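Local coordinates for protein alkylpurine DNA glycosylase AlkC (Pseudomonas fluorescens, PDB 5VHV) that excises alkylated purine bases from DNA as a base excision repair glycosylase that works without flipping the damaged nucleotide out of the duplex, at residues E12-I17 with A51-S56; L44-R49 with L158-R163; Y91-G96 with E117-H122. All blocks are in the same frame, centred on the assembly; numbering follows the deposited sequence.

Interaction 1 (E12-I17 with A51-S56); sequences ERLQHI and ARVSES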
loop_
_atom_site.group_PDB
_atom_site.type_symbol
_atom_site.label_atom_id
_atom_site.label_comp_id
_atom_site.label_asym_id
_atom_site.label_seq_id
_atom_site.Cartn_x
_atom_site.Cartn_y
_atom_site.Cartn_z
ATOM N N GLU A 12 22.283 9.568 -16.665
ATOM C CA GLU A 12 21.722 10.844 -17.090
ATOM C C GLU A 12 21.059 11.573 -15.920
ATOM O O GLU A 12 21.219 12.792 -15.772
ATOM C CB GLU A 12 20.729 10.617 -18.233
ATOM C CG GLU A 12 21.338 10.139 -19.570
ATOM C CD GLU A 12 21.923 8.706 -19.563
ATOM O OE1 GLU A 12 21.531 7.852 -18.725
ATOM O OE2 GLU A 12 22.792 8.432 -20.426
ATOM N N ARG A 13 20.314 10.843 -15.075
ATOM C CA ARG A 13 19.709 11.464 -13.894
ATOM C C ARG A 13 20.766 11.927 -12.899
ATOM O O ARG A 13 20.615 12.987 -12.277
ATOM C CB ARG A 13 18.741 10.494 -13.197
ATOM C CG ARG A 13 17.830 11.159 -12.121
ATOM C CD ARG A 13 16.583 11.824 -12.721
ATOM N NE ARG A 13 15.760 10.845 -13.413
ATOM C CZ ARG A 13 14.644 11.107 -14.089
ATOM N NH1 ARG A 13 14.140 12.331 -14.130
ATOM N NH2 ARG A 13 14.013 10.124 -14.717
ATOM N N LEU A 14 21.820 11.132 -12.691
ATOM C CA LEU A 14 22.879 11.572 -11.787
ATOM C C LEU A 14 23.529 12.846 -12.308
ATOM O O LEU A 14 23.858 13.747 -11.531
ATOM C CB LEU A 14 23.924 10.472 -11.600
ATOM C CG LEU A 14 23.437 9.129 -11.051
ATOM C CD1 LEU A 14 24.559 8.078 -11.136
ATOM C CD2 LEU A 14 22.934 9.292 -9.616
ATOM N N GLN A 15 23.705 12.945 -13.626
ATOM C CA GLN A 15 24.260 14.169 -14.203
ATOM C C GLN A 15 23.327 15.348 -13.978
ATOM O O GLN A 15 23.786 16.465 -13.709
ATOM C CB GLN A 15 24.546 13.960 -15.690
ATOM C CG GLN A 15 25.685 12.985 -15.921
ATOM C CD GLN A 15 25.811 12.534 -17.357
ATOM O OE1 GLN A 15 24.928 12.772 -18.189
ATOM N NE2 GLN A 15 26.917 11.866 -17.656
ATOM N N HIS A 16 22.013 15.122 -14.079
ATOM C CA HIS A 16 21.046 16.183 -13.799
ATOM C C HIS A 16 21.139 16.637 -12.346
ATOM O O HIS A 16 21.154 17.846 -12.065
ATOM C CB HIS A 16 19.635 15.686 -14.150
ATOM C CG HIS A 16 18.508 16.369 -13.422
ATOM N ND1 HIS A 16 18.055 17.632 -13.748
ATOM C CD2 HIS A 16 17.684 15.919 -12.441
ATOM C CE1 HIS A 16 17.031 17.946 -12.967
ATOM N NE2 HIS A 16 16.786 16.923 -12.166
ATOM N N ILE A 17 21.232 15.687 -11.414
ATOM C CA ILE A 17 21.367 16.031 -10.002
ATOM C C ILE A 17 22.628 16.861 -9.786
ATOM O O ILE A 17 22.618 17.875 -9.075
ATOM C CB ILE A 17 21.373 14.754 -9.134
ATOM C CG1 ILE A 17 20.012 14.035 -9.198
ATOM C CG2 ILE A 17 21.666 15.092 -7.660
ATOM C CD1 ILE A 17 20.021 12.625 -8.635
ATOM N N ALA A 51 19.614 5.642 -2.141
ATOM C CA ALA A 51 20.488 5.842 -0.988
ATOM C C ALA A 51 21.876 6.287 -1.426
ATOM O O ALA A 51 22.508 7.128 -0.769
ATOM C CB ALA A 51 20.590 4.558 -0.159
ATOM N N ARG A 52 22.372 5.710 -2.516
ATOM C CA ARG A 52 23.710 6.039 -3.002
ATOM C C ARG A 52 23.845 7.529 -3.317
ATOM O O ARG A 52 24.873 8.135 -3.003
ATOM C CB ARG A 52 24.044 5.193 -4.222
ATOM C CG ARG A 52 25.387 5.549 -4.922
ATOM C CD ARG A 52 26.618 5.218 -4.077
ATOM N NE ARG A 52 26.869 3.778 -3.968
ATOM C CZ ARG A 52 27.437 3.034 -4.903
ATOM N NH1 ARG A 52 27.810 3.590 -6.049
ATOM N NH2 ARG A 52 27.623 1.734 -4.709
ATOM N N VAL A 53 22.807 8.153 -3.884
ATOM C CA VAL A 53 22.900 9.581 -4.198
ATOM C C VAL A 53 23.148 10.390 -2.927
ATOM O O VAL A 53 23.980 11.299 -2.894
ATOM C CB VAL A 53 21.635 10.064 -4.930
ATOM C CG1 VAL A 53 21.631 11.579 -5.035
ATOM C CG2 VAL A 53 21.547 9.426 -6.323
ATOM N N SER A 54 22.408 10.085 -1.867
ATOM C CA SER A 54 22.590 10.772 -0.593
ATOM C C SER A 54 23.990 10.554 -0.034
ATOM O O SER A 54 24.648 11.503 0.425
ATOM C CB SER A 54 21.523 10.291 0.400
ATOM O OG SER A 54 21.820 10.647 1.732
ATOM N N GLU A 55 24.474 9.310 -0.072
ATOM C CA GLU A 55 25.811 9.005 0.416
ATOM C C GLU A 55 26.872 9.736 -0.393
ATOM O O GLU A 55 27.885 10.189 0.151
ATOM C CB GLU A 55 26.069 7.503 0.346
ATOM C CG GLU A 55 25.122 6.703 1.201
ATOM C CD GLU A 55 25.167 5.220 0.894
ATOM O OE1 GLU A 55 25.998 4.825 0.053
ATOM O OE2 GLU A 55 24.393 4.449 1.511
ATOM N N SER A 56 26.683 9.799 -1.708
ATOM C CA SER A 56 27.670 10.446 -2.559
ATOM C C SER A 56 27.731 11.932 -2.276
ATOM O O SER A 56 28.821 12.521 -2.242
ATOM C CB SER A 56 27.338 10.203 -4.028
ATOM O OG SER A 56 27.297 8.814 -4.310
#
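Both methyl groups of V53 touch helix 11-24, and they make every apolar contact between these two segments. V53 CG2 lies 3.6 Å from CD2 of L14, the two side chains meeting at a slant. The other branch faces I17 tip to tip, with V53 CG1 4.1 Å from I17 CD1. The first torsion of V53 aims the fork: CG1 stands anti to the backbone N (chi1 170°) and meets I17, while CG2, beside that N, meets L14. L14 sets off along the flank of its helix, and its far end brings CD2 over to the valine.

The contact joins helix 11-24 to helix 46-60 in the all-helical part of the chain, consistent with the HEAT-like helical solenoid of the AlkC and AlkD glycosylases. The closest CA atoms are those of L14 and V53, 7.8 Å apart, a spacing filled by these buried aliphatic groups. F9 also packs on V53, and L34 and K38 of helix 30-38 lie against L14.

No hydrogen bond crosses this seam; the polar bonds stay within each helix or go to other neighbours. S56 OG reaches back along its own helix to R52 O at 2.8 Å, approaching 44° above the carbonyl plane. That oxygen also accepts the helical bond from S56 N and is thus gripped twice by one residue, while S56 OG has a further partner in H36 ND1. On the other helix, R13 is tied by NE to I8 O and by NH1 to N80 OD1.

Interaction 2 (L44-R49 with L158-R163); sequences LSVMQR and LPWSFR. With 9B4 ((2R,5R,13R,16R)-9-(hydroxymethyl)-9-{[(2R)-2-hydroxypropoxy]methyl}-5,13-dimethyl-4,7,11,14-tetraoxaheptadecane-2,16-diol), chain L; nucleotides of chain D.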
loop_
_atom_site.group_PDB
_atom_site.type_symbol
_atom_site.label_atom_id
_atom_site.label_comp_id
_atom_site.label_asym_id
_atom_site.label_seq_id
_atom_site.Cartn_x
_atom_site.Cartn_y
_atom_site.Cartn_z
ATOM N N LEU A 44 23.127 -1.901 -8.653
ATOM C CA LEU A 44 22.284 -1.307 -7.627
ATOM C C LEU A 44 20.818 -1.374 -8.027
ATOM O O LEU A 44 20.454 -1.043 -9.162
ATOM C CB LEU A 44 22.673 0.151 -7.371
ATOM C CG LEU A 44 24.117 0.353 -6.889
ATOM C CD1 LEU A 44 24.366 1.831 -6.655
ATOM C CD2 LEU A 44 24.407 -0.435 -5.621
ATOM N N SER A 45 19.985 -1.777 -7.079
ATOM C CA SER A 45 18.541 -1.692 -7.228
ATOM C C SER A 45 18.094 -0.239 -7.089
ATOM O O SER A 45 18.881 0.656 -6.752
ATOM C CB SER A 45 17.863 -2.556 -6.177
ATOM O OG SER A 45 17.952 -1.914 -4.904
ATOM N N VAL A 46 16.811 0.007 -7.342
ATOM C CA VAL A 46 16.343 1.390 -7.326
ATOM C C VAL A 46 16.532 2.025 -5.944
ATOM O O VAL A 46 16.979 3.176 -5.832
ATOM C CB VAL A 46 14.887 1.485 -7.817
ATOM C CG1 VAL A 46 13.911 0.850 -6.833
ATOM C CG2 VAL A 46 14.528 2.942 -8.035
ATOM N N MET A 47 16.230 1.304 -4.867
ATOM C CA MET A 47 16.387 1.934 -3.559
ATOM C C MET A 47 17.851 1.994 -3.106
ATOM O O MET A 47 18.203 2.887 -2.325
ATOM C CB MET A 47 15.536 1.228 -2.510
ATOM C CG MET A 47 13.997 1.388 -2.739
ATOM S SD MET A 47 13.448 3.128 -2.731
ATOM C CE MET A 47 13.190 3.364 -1.001
ATOM N N GLN A 48 18.706 1.098 -3.603
ATOM C CA GLN A 48 20.144 1.250 -3.402
ATOM C C GLN A 48 20.674 2.493 -4.112
ATOM O O GLN A 48 21.560 3.184 -3.590
ATOM C CB GLN A 48 20.877 0.017 -3.909
ATOM C CG GLN A 48 20.753 -1.219 -3.049
ATOM C CD GLN A 48 21.490 -2.388 -3.677
ATOM O OE1 GLN A 48 21.147 -2.843 -4.771
ATOM N NE2 GLN A 48 22.539 -2.863 -3.008
ATOM N N ARG A 49 20.156 2.783 -5.314
ATOM C CA ARG A 49 20.600 3.967 -6.047
ATOM C C ARG A 49 20.147 5.233 -5.343
ATOM O O ARG A 49 20.905 6.203 -5.242
ATOM C CB ARG A 49 20.059 3.947 -7.495
ATOM C CG ARG A 49 20.607 2.789 -8.334
ATOM C CD ARG A 49 20.025 2.739 -9.740
ATOM N NE ARG A 49 20.485 1.538 -10.432
ATOM C CZ ARG A 49 20.683 1.433 -11.739
ATOM N NH1 ARG A 49 20.456 2.453 -12.554
ATOM N NH2 ARG A 49 21.082 0.284 -12.239
ATOM N N LEU A 158 4.501 -0.767 6.210
ATOM C CA LEU A 158 4.686 0.017 4.987
ATOM C C LEU A 158 5.496 -0.775 3.957
ATOM O O LEU A 158 6.595 -1.250 4.273
ATOM C CB LEU A 158 5.417 1.317 5.321
ATOM C CG LEU A 158 5.614 2.254 4.123
ATOM C CD1 LEU A 158 4.288 2.887 3.663
ATOM C CD2 LEU A 158 6.617 3.350 4.446
ATOM N N PRO A 159 5.032 -0.903 2.714
ATOM C CA PRO A 159 5.874 -1.551 1.703
ATOM C C PRO A 159 7.185 -0.797 1.504
ATOM O O PRO A 159 7.237 0.431 1.572
ATOM C CB PRO A 159 5.001 -1.530 0.443
ATOM C CG PRO A 159 3.596 -1.602 0.997
ATOM C CD PRO A 159 3.672 -0.654 2.201
ATOM N N TRP A 160 8.255 -1.564 1.300
ATOM C CA TRP A 160 9.612 -1.080 1.022
ATOM C C TRP A 160 10.296 -0.494 2.254
ATOM O O TRP A 160 11.341 0.158 2.122
ATOM C CB TRP A 160 9.636 -0.054 -0.115
ATOM C CG TRP A 160 9.299 -0.595 -1.462
ATOM C CD1 TRP A 160 8.619 -1.756 -1.748
ATOM C CD2 TRP A 160 9.640 -0.004 -2.725
ATOM N NE1 TRP A 160 8.498 -1.902 -3.121
ATOM C CE2 TRP A 160 9.117 -0.846 -3.739
ATOM C CE3 TRP A 160 10.316 1.168 -3.100
ATOM C CZ2 TRP A 160 9.269 -0.564 -5.089
ATOM C CZ3 TRP A 160 10.462 1.451 -4.451
ATOM C CH2 TRP A 160 9.941 0.586 -5.429
ATOM N N SER A 161 9.761 -0.735 3.452
ATOM C CA SER A 161 10.434 -0.379 4.698
ATOM C C SER A 161 10.275 -1.517 5.688
ATOM O O SER A 161 9.441 -2.405 5.514
ATOM C CB SER A 161 9.898 0.922 5.301
ATOM O OG SER A 161 10.575 1.266 6.510
ATOM N N PHE A 162 11.136 -1.515 6.703
ATOM C CA PHE A 162 10.969 -2.427 7.819
ATOM C C PHE A 162 9.644 -2.166 8.520
ATOM O O PHE A 162 9.128 -1.043 8.554
ATOM C CB PHE A 162 12.142 -2.293 8.816
ATOM C CG PHE A 162 12.500 -0.862 9.154
ATOM C CD1 PHE A 162 11.898 -0.212 10.213
ATOM C CD2 PHE A 162 13.450 -0.185 8.413
ATOM C CE1 PHE A 162 12.234 1.114 10.496
ATOM C CE2 PHE A 162 13.779 1.131 8.694
ATOM C CZ PHE A 162 13.181 1.768 9.732
ATOM N N ARG A 163 9.077 -3.233 9.066
ATOM C CA ARG A 163 7.901 -3.111 9.900
ATOM C C ARG A 163 8.276 -2.367 11.177
ATOM O O ARG A 163 9.415 -2.449 11.648
ATOM C CB ARG A 163 7.341 -4.496 10.235
ATOM C CG ARG A 163 6.786 -5.222 9.015
ATOM C CD ARG A 163 6.067 -6.517 9.367
ATOM N NE ARG A 163 5.715 -7.249 8.155
ATOM C CZ ARG A 163 5.237 -8.492 8.130
ATOM N NH1 ARG A 163 5.040 -9.166 9.263
ATOM N NH2 ARG A 163 4.984 -9.070 6.964
HETATM C C01 9B4 L . 6.637 -2.834 -7.872
HETATM C C02 9B4 L . 5.863 -1.576 -7.478
HETATM C C03 9B4 L . 6.568 -0.363 -8.054
HETATM C C05 9B4 L . 6.650 1.943 -8.086
HETATM C C06 9B4 L . 5.787 3.192 -8.234
HETATM C C07 9B4 L . 5.012 3.460 -6.950
HETATM C C09 9B4 L . 5.222 3.872 -4.661
HETATM C C10 9B4 L . 5.981 4.841 -3.750
HETATM C C12 9B4 L . 6.865 7.049 -3.673
HETATM C C13 9B4 L . 6.616 8.459 -4.217
HETATM C C15 9B4 L . 7.772 9.378 -3.827
HETATM C C16 9B4 L . 7.360 4.242 -3.505
HETATM C C17 9B4 L . 4.747 3.044 -9.354
HETATM C C23 9B4 L . 6.791 4.325 -8.473
HETATM C C25 9B4 L . 6.708 5.834 -10.202
HETATM C C26 9B4 L . 6.618 7.324 -10.499
HETATM C C27 9B4 L . 6.160 8.130 -9.279
HETATM C C34 9B4 L . 4.559 -1.579 -5.491
HETATM C C35 9B4 L . 4.322 -0.460 -4.489
HETATM C C37 9B4 L . 3.208 -0.916 -3.543
HETATM O O04 9B4 L . 5.904 0.825 -7.688
HETATM O O08 9B4 L . 5.884 3.712 -5.891
HETATM O O11 9B4 L . 6.085 6.103 -4.360
HETATM O O14 9B4 L . 6.523 8.426 -5.613
HETATM O O18 9B4 L . 5.290 2.617 -10.579
HETATM O O24 9B4 L . 6.199 5.497 -8.930
HETATM O O28 9B4 L . 7.909 7.711 -10.870
HETATM O O33 9B4 L . 5.813 -1.416 -6.092
HETATM O O36 9B4 L . 5.511 -0.201 -3.790
ATOM P P DG D 8 14.538 -2.772 -4.588
ATOM O OP1 DG D 8 15.345 -1.581 -4.261
ATOM O OP2 DG D 8 15.149 -4.005 -5.137
ATOM O "O5'" DG D 8 13.712 -3.254 -3.313
ATOM C "C5'" DG D 8 12.933 -2.319 -2.618
ATOM C "C4'" DG D 8 12.081 -3.021 -1.598
ATOM O "O4'" DG D 8 11.113 -3.851 -2.274
ATOM C "C3'" DG D 8 12.863 -3.963 -0.661
ATOM O "O3'" DG D 8 12.730 -3.505 0.639
ATOM C "C2'" DG D 8 12.221 -5.335 -0.891
ATOM C "C1'" DG D 8 10.867 -4.963 -1.453
ATOM N N9 DG D 8 10.212 -6.003 -2.228
ATOM C C8 DG D 8 10.689 -6.665 -3.351
ATOM N N7 DG D 8 9.850 -7.548 -3.824
ATOM C C5 DG D 8 8.753 -7.474 -2.943
ATOM C C6 DG D 8 7.540 -8.197 -2.938
ATOM O O6 DG D 8 7.171 -9.088 -3.718
ATOM N N1 DG D 8 6.719 -7.814 -1.873
ATOM C C2 DG D 8 7.034 -6.851 -0.947
ATOM N N2 DG D 8 6.123 -6.606 -0.018
ATOM N N3 DG D 8 8.173 -6.164 -0.943
ATOM C C4 DG D 8 8.972 -6.528 -1.970
#
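The DNA-binding cleft is lined here by the indole of W160, carried on a type II turn, against M47 and V46 in the first turn of helix 46-60. M47 CG packs 3.7 Å from W160 CE3. A bend at chi2 (-59°) lays the sulfur beside CE3 and CZ3 in an oblique Met-aromatic contact, with M47 SD 4.8 Å from the centroid of the W160 six-membered ring. V46 CG1 adds a looser touch, 4.2 Å from W160 CH2.

Both faces of the indole are occupied near the rim. The deoxyribose of DG8 of chain D lies over one, its O4' 3.3 Å from W160 CD1, and O36 of the polyether 9B4 lies over the other; W160 NE1 donates to O2 of a thymine base. With an alanine in place of W160, the thymine O2 is likely to lose its donor and the sugar of DG8 the flat surface it lies on.

The phosphate of DG8 docks at the helix start, where OP1 is gripped by S45 OG at 2.7 Å and by M47 N at 3.1 Å. S45 is the N-cap of a capping box: S45 N gives a nearly straight 2.8 Å bond to Q48 OE1, and S45 OG weakly accepts from Q48 N. The helix dipole is likely to favour the phosphate charge there.

F83 covers V46 from a loop and F118 touches W160. The turn bearing W160 follows helix 144-152 and precedes helix 165-169 in the chain, and W160 reaches from it to the first turn of helix 46-60.

Interaction 3 (Y91-G96 with E117-H122); sequences YVASYG and EFAIRH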
loop_
_atom_site.group_PDB
_atom_site.type_symbol
_atom_site.label_atom_id
_atom_site.label_comp_id
_atom_site.label_asym_id
_atom_site.label_seq_id
_atom_site.Cartn_x
_atom_site.Cartn_y
_atom_site.Cartn_z
ATOM N N TYR A 91 18.789 11.630 3.136
ATOM C CA TYR A 91 19.937 12.338 3.689
ATOM C C TYR A 91 19.658 12.759 5.131
ATOM O O TYR A 91 20.510 12.623 6.012
ATOM C CB TYR A 91 20.264 13.541 2.784
ATOM C CG TYR A 91 21.472 14.318 3.238
ATOM C CD1 TYR A 91 21.361 15.215 4.273
ATOM C CD2 TYR A 91 22.727 14.152 2.632
ATOM C CE1 TYR A 91 22.441 15.908 4.734
ATOM C CE2 TYR A 91 23.822 14.849 3.096
ATOM C CZ TYR A 91 23.664 15.729 4.144
ATOM O OH TYR A 91 24.729 16.436 4.652
ATOM N N VAL A 92 18.441 13.225 5.401
ATOM C CA VAL A 92 18.084 13.654 6.751
ATOM C C VAL A 92 18.117 12.472 7.721
ATOM O O VAL A 92 18.609 12.580 8.851
ATOM C CB VAL A 92 16.696 14.330 6.725
ATOM C CG1 VAL A 92 16.195 14.580 8.135
ATOM C CG2 VAL A 92 16.742 15.605 5.915
ATOM N N ALA A 93 17.522 11.347 7.328
ATOM C CA ALA A 93 17.529 10.175 8.206
ATOM C C ALA A 93 18.940 9.648 8.442
ATOM O O ALA A 93 19.245 9.146 9.533
ATOM C CB ALA A 93 16.657 9.078 7.616
ATOM N N SER A 94 19.813 9.770 7.437
ATOM C CA SER A 94 21.172 9.253 7.542
ATOM C C SER A 94 22.033 10.114 8.455
ATOM O O SER A 94 22.784 9.587 9.285
ATOM C CB SER A 94 21.814 9.163 6.155
ATOM O OG SER A 94 21.156 8.210 5.310
ATOM N N TYR A 95 21.973 11.439 8.294
ATOM C CA TYR A 95 22.955 12.338 8.886
ATOM C C TYR A 95 22.367 13.292 9.919
ATOM O O TYR A 95 23.126 14.054 10.541
ATOM C CB TYR A 95 23.673 13.125 7.771
ATOM C CG TYR A 95 24.190 12.174 6.703
ATOM C CD1 TYR A 95 25.130 11.194 7.020
ATOM C CD2 TYR A 95 23.703 12.218 5.421
ATOM C CE1 TYR A 95 25.579 10.283 6.050
ATOM C CE2 TYR A 95 24.149 11.321 4.439
ATOM C CZ TYR A 95 25.078 10.354 4.766
ATOM O OH TYR A 95 25.468 9.480 3.783
ATOM N N GLY A 96 21.053 13.248 10.144
ATOM C CA GLY A 96 20.363 14.192 11.004
ATOM C C GLY A 96 19.923 13.674 12.358
ATOM O O GLY A 96 19.159 14.366 13.048
ATOM N N GLU A 117 8.157 9.213 3.872
ATOM C CA GLU A 117 7.603 8.036 4.530
ATOM C C GLU A 117 8.667 7.025 4.928
ATOM O O GLU A 117 8.490 6.327 5.924
ATOM C CB GLU A 117 6.574 7.344 3.629
ATOM C CG GLU A 117 7.147 6.669 2.385
ATOM C CD GLU A 117 6.046 6.387 1.369
ATOM O OE1 GLU A 117 5.747 5.205 1.152
ATOM O OE2 GLU A 117 5.497 7.347 0.775
ATOM N N PHE A 118 9.753 6.903 4.158
ATOM C CA PHE A 118 10.831 5.987 4.541
ATOM C C PHE A 118 11.727 6.599 5.612
ATOM O O PHE A 118 12.103 5.925 6.582
ATOM C CB PHE A 118 11.647 5.606 3.305
ATOM C CG PHE A 118 10.803 5.023 2.216
ATOM C CD1 PHE A 118 10.108 3.844 2.448
ATOM C CD2 PHE A 118 10.678 5.649 0.995
ATOM C CE1 PHE A 118 9.303 3.311 1.478
ATOM C CE2 PHE A 118 9.875 5.118 0.013
ATOM C CZ PHE A 118 9.182 3.952 0.257
ATOM N N ALA A 119 12.076 7.871 5.444
ATOM C CA ALA A 119 13.020 8.512 6.358
ATOM C C ALA A 119 12.454 8.600 7.776
ATOM O O ALA A 119 13.177 8.399 8.753
ATOM C CB ALA A 119 13.373 9.901 5.814
ATOM N N ILE A 120 11.159 8.901 7.914
ATOM C CA ILE A 120 10.620 9.115 9.250
ATOM C C ILE A 120 10.669 7.830 10.062
ATOM O O ILE A 120 10.751 7.874 11.296
ATOM C CB ILE A 120 9.188 9.675 9.173
ATOM C CG1 ILE A 120 8.719 10.191 10.537
ATOM C CG2 ILE A 120 8.193 8.629 8.645
ATOM C CD1 ILE A 120 9.440 11.443 11.005
ATOM N N ARG A 121 10.690 6.672 9.394
ATOM C CA ARG A 121 10.684 5.399 10.111
ATOM C C ARG A 121 12.002 5.137 10.830
ATOM O O ARG A 121 12.010 4.467 11.865
ATOM C CB ARG A 121 10.332 4.263 9.142
ATOM C CG ARG A 121 8.905 4.434 8.602
ATOM C CD ARG A 121 8.560 3.419 7.520
ATOM N NE ARG A 121 8.207 2.067 7.957
ATOM C CZ ARG A 121 7.019 1.732 8.466
ATOM N NH1 ARG A 121 6.100 2.670 8.675
ATOM N NH2 ARG A 121 6.732 0.451 8.751
ATOM N N HIS A 122 13.122 5.684 10.331
ATOM C CA HIS A 122 14.371 5.567 11.078
ATOM C C HIS A 122 14.278 6.319 12.392
ATOM O O HIS A 122 14.818 5.869 13.416
ATOM C CB HIS A 122 15.544 6.081 10.243
ATOM C CG HIS A 122 15.779 5.270 9.008
ATOM N ND1 HIS A 122 16.456 4.065 9.030
ATOM C CD2 HIS A 122 15.357 5.444 7.737
ATOM C CE1 HIS A 122 16.471 3.554 7.811
ATOM N NE2 HIS A 122 15.811 4.372 7.006
#
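A93 and A119 bring helix 87-95 and helix 119-126 close together, with their CA atoms 5.1 Å apart. Such closeness depends on the small side chains: both methyls point toward the opposing segment and touch at 3.8 Å (A93 CB to A119 CB). The methyl of A93 also rests against the backbone of the other segment, its CB 3.7 Å from A119 O. That oxygen is engaged within its own segment by H122 N at 3.1 Å.

H122 closes the contact at its more exposed border. Its CG stands beside the backbone N, anti to the carbonyl carbon (chi1 -64°), which swings the imidazole over toward A93. H122 CD2 comes within 3.9 Å of A93 CB, and the methyl approaches the ring obliquely. The same imidazole makes an edge-to-face contact with F162. No hydrogen bond links the two segments; the join is van der Waals contact round the methyl of A93.

The tyrosines of helix 87-95 pack on each other, Y95 CD2 lying 3.4 Å above the Y91 ring plane, over its centre; Y95 also stacks on H58.

Around the alanine pair the helices close in: Y91 packs on helices 46-60 and 65-75, while V92 and I120 both meet L107 of helix 100-110. R121, turned away from helix 87-95, bonds to the carbonyl oxygens of G153 and R155.

Overall arrangement
Interactions 1 and 2 both draw on helix 46-60, whose first turn faces the DNA while its middle meets helix 11-24. Interactions 1 and 3 are helix-to-helix joins, interaction 1 spaced by branched aliphatic chains, interaction 3 tighter through alanines; they touch where S54 and E55 pack on Y91 and Y95. Interaction 2 differs in kind, an indole and a methionine arranged around bound DNA. It encloses interaction 3 along the chain and leans on it: R121 NH2 makes a probable hydrogen bond to F162 O. Interaction 1 is wholly buried, whereas M47 in interaction 2 and H122 in interaction 3 are partly exposed.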